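Local coordinates for protein fructosyl amine:oxygen oxidoreductase (Neosartorya fumigata, PDB 4WCT) that probably catalyses the FAD-dependent oxidation of fructosyl amines (Amadori products) by oxygen, serving as a deglycating enzyme, at residues Pro351-Trp359 / Phe444-Ile455. Sequence-based numbering, arbitrary orientation. Where two conformers were deposited one is given.
With FAD (flavin-adenine dinucleotide), chain C.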
loop_
_atom_site.group_PDB
_atom_site.type_symbol
_atom_site.label_atom_id
_atom_site.label_comp_id
_atom_site.label_asym_id
_atom_site.label_seq_id
_atom_site.Cartn_x
_atom_site.Cartn_y
_atom_site.Cartn_z
ATOM N N PRO A 351 10.275 1.256 24.727
ATOM C CA PRO A 351 10.906 2.143 23.759
ATOM C C PRO A 351 10.749 1.676 22.333
ATOM O O PRO A 351 10.677 0.480 22.066
ATOM C CB PRO A 351 12.382 2.129 24.168
ATOM C CG PRO A 351 12.566 0.848 24.867
ATOM C CD PRO A 351 11.260 0.487 25.510
ATOM N N LEU A 352 10.643 2.632 21.426
ATOM C CA LEU A 352 10.557 2.315 20.015
ATOM C C LEU A 352 11.950 1.994 19.515
ATOM O O LEU A 352 12.915 2.696 19.828
ATOM C CB LEU A 352 9.980 3.483 19.218
ATOM C CG LEU A 352 8.600 3.969 19.612
ATOM C CD1 LEU A 352 8.184 5.056 18.620
ATOM C CD2 LEU A 352 7.586 2.817 19.677
ATOM N N SER A 353 12.040 0.971 18.669
ATOM C CA SER A 353 13.296 0.590 18.069
ATOM C C SER A 353 13.489 1.124 16.669
ATOM O O SER A 353 14.617 1.092 16.104
ATOM C CB SER A 353 13.440 -0.918 18.107
ATOM O OG SER A 353 12.472 -1.551 17.308
ATOM N N PHE A 354 12.369 1.505 16.048
ATOM C CA PHE A 354 12.337 1.988 14.649
ATOM C C PHE A 354 11.021 2.711 14.454
ATOM O O PHE A 354 10.022 2.330 15.049
ATOM C CB PHE A 354 12.411 0.838 13.675
ATOM C CG PHE A 354 12.431 1.262 12.224
ATOM C CD1 PHE A 354 13.526 1.923 11.696
ATOM C CD2 PHE A 354 11.338 1.017 11.406
ATOM C CE1 PHE A 354 13.533 2.329 10.356
ATOM C CE2 PHE A 354 11.322 1.453 10.098
ATOM C CZ PHE A 354 12.414 2.106 9.570
ATOM N N ALA A 355 11.002 3.705 13.566
ATOM C CA ALA A 355 9.749 4.289 13.139
ATOM C C ALA A 355 9.958 4.996 11.800
ATOM O O ALA A 355 11.073 5.456 11.500
ATOM C CB ALA A 355 9.225 5.276 14.181
ATOM N N ARG A 356 8.913 5.052 10.978
ATOM C CA ARG A 356 8.995 5.817 9.752
ATOM C C ARG A 356 7.633 6.297 9.286
ATOM O O ARG A 356 6.576 5.665 9.561
ATOM C CB ARG A 356 9.717 5.048 8.627
ATOM C CG ARG A 356 8.914 4.034 7.843
ATOM C CD ARG A 356 9.795 3.398 6.794
ATOM N NE ARG A 356 9.105 2.463 5.891
ATOM C CZ ARG A 356 8.630 2.773 4.680
ATOM N NH1 ARG A 356 8.561 4.018 4.237
ATOM N NH2 ARG A 356 8.242 1.803 3.888
ATOM N N ILE A 357 7.679 7.305 8.423
ATOM C CA ILE A 357 6.545 7.631 7.599
ATOM C C ILE A 357 6.597 6.825 6.293
ATOM O O ILE A 357 7.666 6.444 5.834
ATOM C CB ILE A 357 6.404 9.130 7.352
ATOM C CG1 ILE A 357 7.555 9.702 6.525
ATOM C CG2 ILE A 357 6.254 9.840 8.708
ATOM C CD1 ILE A 357 7.429 11.185 6.242
ATOM N N CYS A 358 5.423 6.576 5.726
ATOM C CA CYS A 358 5.279 5.671 4.588
ATOM C C CYS A 358 4.235 6.312 3.671
ATOM O O CYS A 358 3.129 6.637 4.129
ATOM C CB CYS A 358 4.809 4.318 5.145
ATOM S SG CYS A 358 4.218 3.083 3.983
ATOM N N TRP A 359 4.536 6.433 2.379
ATOM C CA TRP A 359 3.698 7.173 1.466
ATOM C C TRP A 359 2.974 6.264 0.492
ATOM O O TRP A 359 3.596 5.394 -0.140
ATOM C CB TRP A 359 4.548 8.159 0.656
ATOM C CG TRP A 359 5.053 9.288 1.522
ATOM C CD1 TRP A 359 6.215 9.332 2.237
ATOM C CD2 TRP A 359 4.398 10.547 1.737
ATOM N NE1 TRP A 359 6.328 10.532 2.873
ATOM C CE2 TRP A 359 5.251 11.321 2.567
ATOM C CE3 TRP A 359 3.247 11.125 1.237
ATOM C CZ2 TRP A 359 4.927 12.622 2.977
ATOM C CZ3 TRP A 359 2.917 12.416 1.652
ATOM C CH2 TRP A 359 3.740 13.139 2.524
ATOM N N PHE A 444 2.095 17.922 7.191
ATOM C CA PHE A 444 3.457 17.904 7.736
ATOM C C PHE A 444 4.073 19.298 7.847
ATOM O O PHE A 444 4.975 19.534 8.659
ATOM C CB PHE A 444 4.371 17.005 6.885
ATOM C CG PHE A 444 4.192 15.522 7.140
ATOM C CD1 PHE A 444 4.293 15.002 8.410
ATOM C CD2 PHE A 444 4.001 14.646 6.090
ATOM C CE1 PHE A 444 4.232 13.644 8.620
ATOM C CE2 PHE A 444 3.931 13.290 6.293
ATOM C CZ PHE A 444 4.001 12.789 7.564
ATOM N N GLN A 445 3.575 20.233 7.058
ATOM C CA GLN A 445 4.070 21.613 7.134
ATOM C C GLN A 445 3.689 22.253 8.467
ATOM O O GLN A 445 4.240 23.296 8.808
ATOM C CB GLN A 445 3.540 22.443 5.979
ATOM C CG GLN A 445 4.104 22.028 4.625
ATOM C CD GLN A 445 5.575 22.360 4.472
ATOM O OE1 GLN A 445 5.985 23.510 4.682
ATOM N NE2 GLN A 445 6.398 21.335 4.256
ATOM N N GLN A 446 2.728 21.660 9.177
ATOM C CA GLN A 446 2.335 22.137 10.508
ATOM C C GLN A 446 2.898 21.291 11.638
ATOM O O GLN A 446 2.565 21.507 12.804
ATOM C CB GLN A 446 0.813 22.198 10.596
ATOM C CG GLN A 446 0.209 23.186 9.613
ATOM C CD GLN A 446 -1.312 23.217 9.629
ATOM O OE1 GLN A 446 -1.974 22.186 9.746
ATOM N NE2 GLN A 446 -1.872 24.407 9.441
ATOM N N VAL A 447 3.835 20.399 11.314
ATOM C CA VAL A 447 4.504 19.577 12.325
ATOM C C VAL A 447 5.842 20.217 12.599
ATOM O O VAL A 447 6.641 20.382 11.710
ATOM C CB VAL A 447 4.665 18.089 11.889
ATOM C CG1 VAL A 447 5.369 17.282 12.962
ATOM C CG2 VAL A 447 3.301 17.466 11.602
ATOM N N GLY A 448 6.078 20.583 13.862
ATOM C CA GLY A 448 7.322 21.246 14.226
ATOM C C GLY A 448 8.536 20.379 13.971
ATOM O O GLY A 448 8.491 19.166 14.152
ATOM N N GLU A 449 9.679 21.012 13.766
ATOM C CA GLU A 449 10.923 20.284 13.610
ATOM C C GLU A 449 11.274 19.453 14.835
ATOM O O GLU A 449 11.903 18.406 14.711
ATOM C CB GLU A 449 12.082 21.250 13.291
ATOM C CG GLU A 449 12.117 21.682 11.836
ATOM C CD GLU A 449 12.796 23.025 11.627
ATOM O OE1 GLU A 449 14.043 23.077 11.709
ATOM O OE2 GLU A 449 12.088 24.019 11.347
ATOM N N ASP A 450 10.852 19.900 16.016
ATOM C CA ASP A 450 11.186 19.226 17.248
ATOM C C ASP A 450 10.064 18.309 17.729
ATOM O O ASP A 450 10.106 17.786 18.837
ATOM C CB ASP A 450 11.509 20.242 18.351
ATOM C CG ASP A 450 10.355 21.164 18.645
ATOM O OD1 ASP A 450 9.313 21.102 17.953
ATOM O OD2 ASP A 450 10.563 22.083 19.448
ATOM N N GLN A 451 9.117 18.019 16.840
ATOM C CA GLN A 451 7.890 17.311 17.159
ATOM C C GLN A 451 7.935 15.863 16.629
ATOM O O GLN A 451 6.882 15.269 16.421
ATOM C CB GLN A 451 6.721 18.051 16.495
ATOM C CG GLN A 451 5.333 17.454 16.704
ATOM C CD GLN A 451 4.907 17.460 18.144
ATOM O OE1 GLN A 451 5.498 18.161 18.975
ATOM N NE2 GLN A 451 3.899 16.637 18.472
ATOM N N TRP A 452 9.129 15.324 16.399
ATOM C CA TRP A 452 9.285 13.967 15.852
ATOM C C TRP A 452 9.948 13.062 16.892
ATOM O O TRP A 452 10.659 13.532 17.789
ATOM C CB TRP A 452 10.139 14.021 14.588
ATOM C CG TRP A 452 9.513 14.726 13.474
ATOM C CD1 TRP A 452 9.460 16.080 13.279
ATOM C CD2 TRP A 452 8.847 14.137 12.358
ATOM N NE1 TRP A 452 8.848 16.362 12.090
ATOM C CE2 TRP A 452 8.460 15.189 11.498
ATOM C CE3 TRP A 452 8.647 12.820 11.928
ATOM C CZ2 TRP A 452 7.847 14.956 10.266
ATOM C CZ3 TRP A 452 8.053 12.603 10.720
ATOM C CH2 TRP A 452 7.654 13.653 9.895
ATOM N N THR A 453 9.770 11.745 16.741
ATOM C CA THR A 453 10.567 10.796 17.486
ATOM C C THR A 453 12.057 11.026 17.193
ATOM O O THR A 453 12.432 11.652 16.180
ATOM C CB THR A 453 10.165 9.331 17.171
ATOM O OG1 THR A 453 10.248 9.086 15.759
ATOM C CG2 THR A 453 8.729 9.054 17.631
ATOM N N LYS A 454 12.877 10.543 18.120
ATOM C CA LYS A 454 14.323 10.759 18.100
ATOM C C LYS A 454 15.031 9.431 18.302
ATOM O O LYS A 454 16.102 9.354 18.901
ATOM C CB LYS A 454 14.704 11.825 19.144
ATOM C CG LYS A 454 14.161 13.195 18.746
ATOM C CD LYS A 454 13.994 14.143 19.941
ATOM C CE LYS A 454 13.266 15.432 19.517
ATOM N NZ LYS A 454 11.768 15.333 19.624
ATOM N N ILE A 455 14.544 8.430 17.577
ATOM C CA ILE A 455 15.106 7.103 17.665
ATOM C C ILE A 455 16.498 7.123 17.064
ATOM O O ILE A 455 16.687 7.601 15.963
ATOM C CB ILE A 455 14.223 6.065 16.929
ATOM C CG1 ILE A 455 12.831 6.021 17.578
ATOM C CG2 ILE A 455 14.860 4.675 17.001
ATOM C CD1 ILE A 455 11.758 5.485 16.653
HETATM P PA FAD C . 5.692 1.657 -3.769
HETATM O O1A FAD C . 5.694 0.265 -3.206
HETATM O O2A FAD C . 5.835 2.844 -2.869
HETATM O O5B FAD C . 6.825 1.687 -4.857
HETATM C C5B FAD C . 7.084 2.897 -5.584
HETATM C C4B FAD C . 8.505 2.816 -6.132
HETATM O O4B FAD C . 8.722 3.926 -7.062
HETATM C C3B FAD C . 9.594 2.904 -5.068
HETATM O O3B FAD C . 10.496 1.787 -5.119
HETATM C C2B FAD C . 10.313 4.216 -5.393
HETATM O O2B FAD C . 11.690 4.268 -5.027
HETATM C C1B FAD C . 10.050 4.357 -6.894
HETATM N N9A FAD C . 10.164 5.761 -7.345
HETATM C C8A FAD C . 9.796 6.873 -6.684
HETATM N N7A FAD C . 10.120 7.978 -7.396
HETATM C C5A FAD C . 10.626 7.528 -8.573
HETATM C C6A FAD C . 11.219 8.162 -9.744
HETATM N N6A FAD C . 11.272 9.501 -9.846
HETATM N N1A FAD C . 11.728 7.346 -10.691
HETATM C C2A FAD C . 11.673 6.009 -10.632
HETATM N N3A FAD C . 11.177 5.364 -9.562
HETATM C C4A FAD C . 10.662 6.082 -8.534
HETATM N N1 FAD C . -1.632 -2.072 1.599
HETATM C C2 FAD C . -2.202 -3.302 1.856
HETATM O O2 FAD C . -2.578 -3.964 0.890
HETATM N N3 FAD C . -2.240 -3.811 3.089
HETATM C C4 FAD C . -1.859 -3.097 4.169
HETATM O O4 FAD C . -1.892 -3.531 5.354
HETATM C C4X FAD C . -1.274 -1.781 3.976
HETATM N N5 FAD C . -0.857 -1.038 5.036
HETATM C C5X FAD C . -0.095 0.072 4.791
HETATM C C6 FAD C . 0.553 0.737 5.827
HETATM C C7 FAD C . 1.231 1.915 5.576
HETATM C C7M FAD C . 1.974 2.566 6.687
HETATM C C8 FAD C . 1.318 2.418 4.199
HETATM C C8M FAD C . 2.069 3.651 3.856
HETATM C C9 FAD C . 0.772 1.715 3.155
HETATM C C9A FAD C . 0.019 0.586 3.403
HETATM N N10 FAD C . -0.619 -0.081 2.354
HETATM C C10 FAD C . -1.192 -1.328 2.613
HETATM C "C1'" FAD C . -0.638 0.368 0.969
HETATM C "C2'" FAD C . 0.455 -0.265 0.123
HETATM O "O2'" FAD C . 1.667 -0.153 0.856
HETATM C "C3'" FAD C . 0.546 0.496 -1.206
HETATM O "O3'" FAD C . -0.766 0.664 -1.765
HETATM C "C4'" FAD C . 1.460 -0.216 -2.207
HETATM O "O4'" FAD C . 2.649 -0.644 -1.546
HETATM C "C5'" FAD C . 1.824 0.782 -3.299
HETATM O "O5'" FAD C . 2.638 0.120 -4.267
HETATM P P FAD C . 3.362 0.985 -5.412
HETATM O O1P FAD C . 4.184 0.031 -6.249
HETATM O O2P FAD C . 2.300 1.852 -6.043
HETATM O O3P FAD C . 4.351 1.935 -4.578
#
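I455 lies across L352 and A355 where the C-terminal tail packs on strand 352-362, in the large mixed sheet of what is probably the substrate domain of a sarcosine-oxidase-type flavoprotein, beside the Rossmann-type FAD-binding sheet. The tail leaves strand 442-443 of the same large sheet, loops out, and comes back near F354. From CB of I455 the side chain divides into CG1 and CG2. With chi1 at -61°, CG1 sits beside its own backbone N and runs over the carbonyl O and CB of L352, while CG2 of I455 branches off to S353 O, 3.7 Å away. The tip, CD1 of I455, meets A355 CB at 3.5 Å and also touches F354 C and L352 CB. The methyl thus rests on both backbone and side chains, and the branched side chains of I455 and L352 cross at about a right angle. Next to it, T453 offers CG2 to L352 CD1; its hydroxyl is taken up by Q327 and the amide of I328.

Further along the strand, I357 meets F444, at the start of the segment, and W452 near its close. Its CG1 stands between the backbone N and the carbonyl carbon (chi1 66°), and an extended chi2 sends CD1 of I357 toward F444 CZ and CE2. CG2 of I357 touches two rings: F444 CZ at 3.9 Å, and the edge of W452 at CZ3. W359 then slides past F444, W359 CZ2 to F444 CE2 3.5 Å, the six-membered ring of W359 oblique to the F444 ring at 57°. Y305 stacks on F444, and F323 O accepts the indole N-H of W359.

Between I357 and W359, C358 belongs to the flavin pocket. C358 SG is modelled 2.2 Å from FAD C8M, a separation too doubtful to settle the bonding by itself but consistent with the 8-alpha-S-cysteinyl link found in relatives.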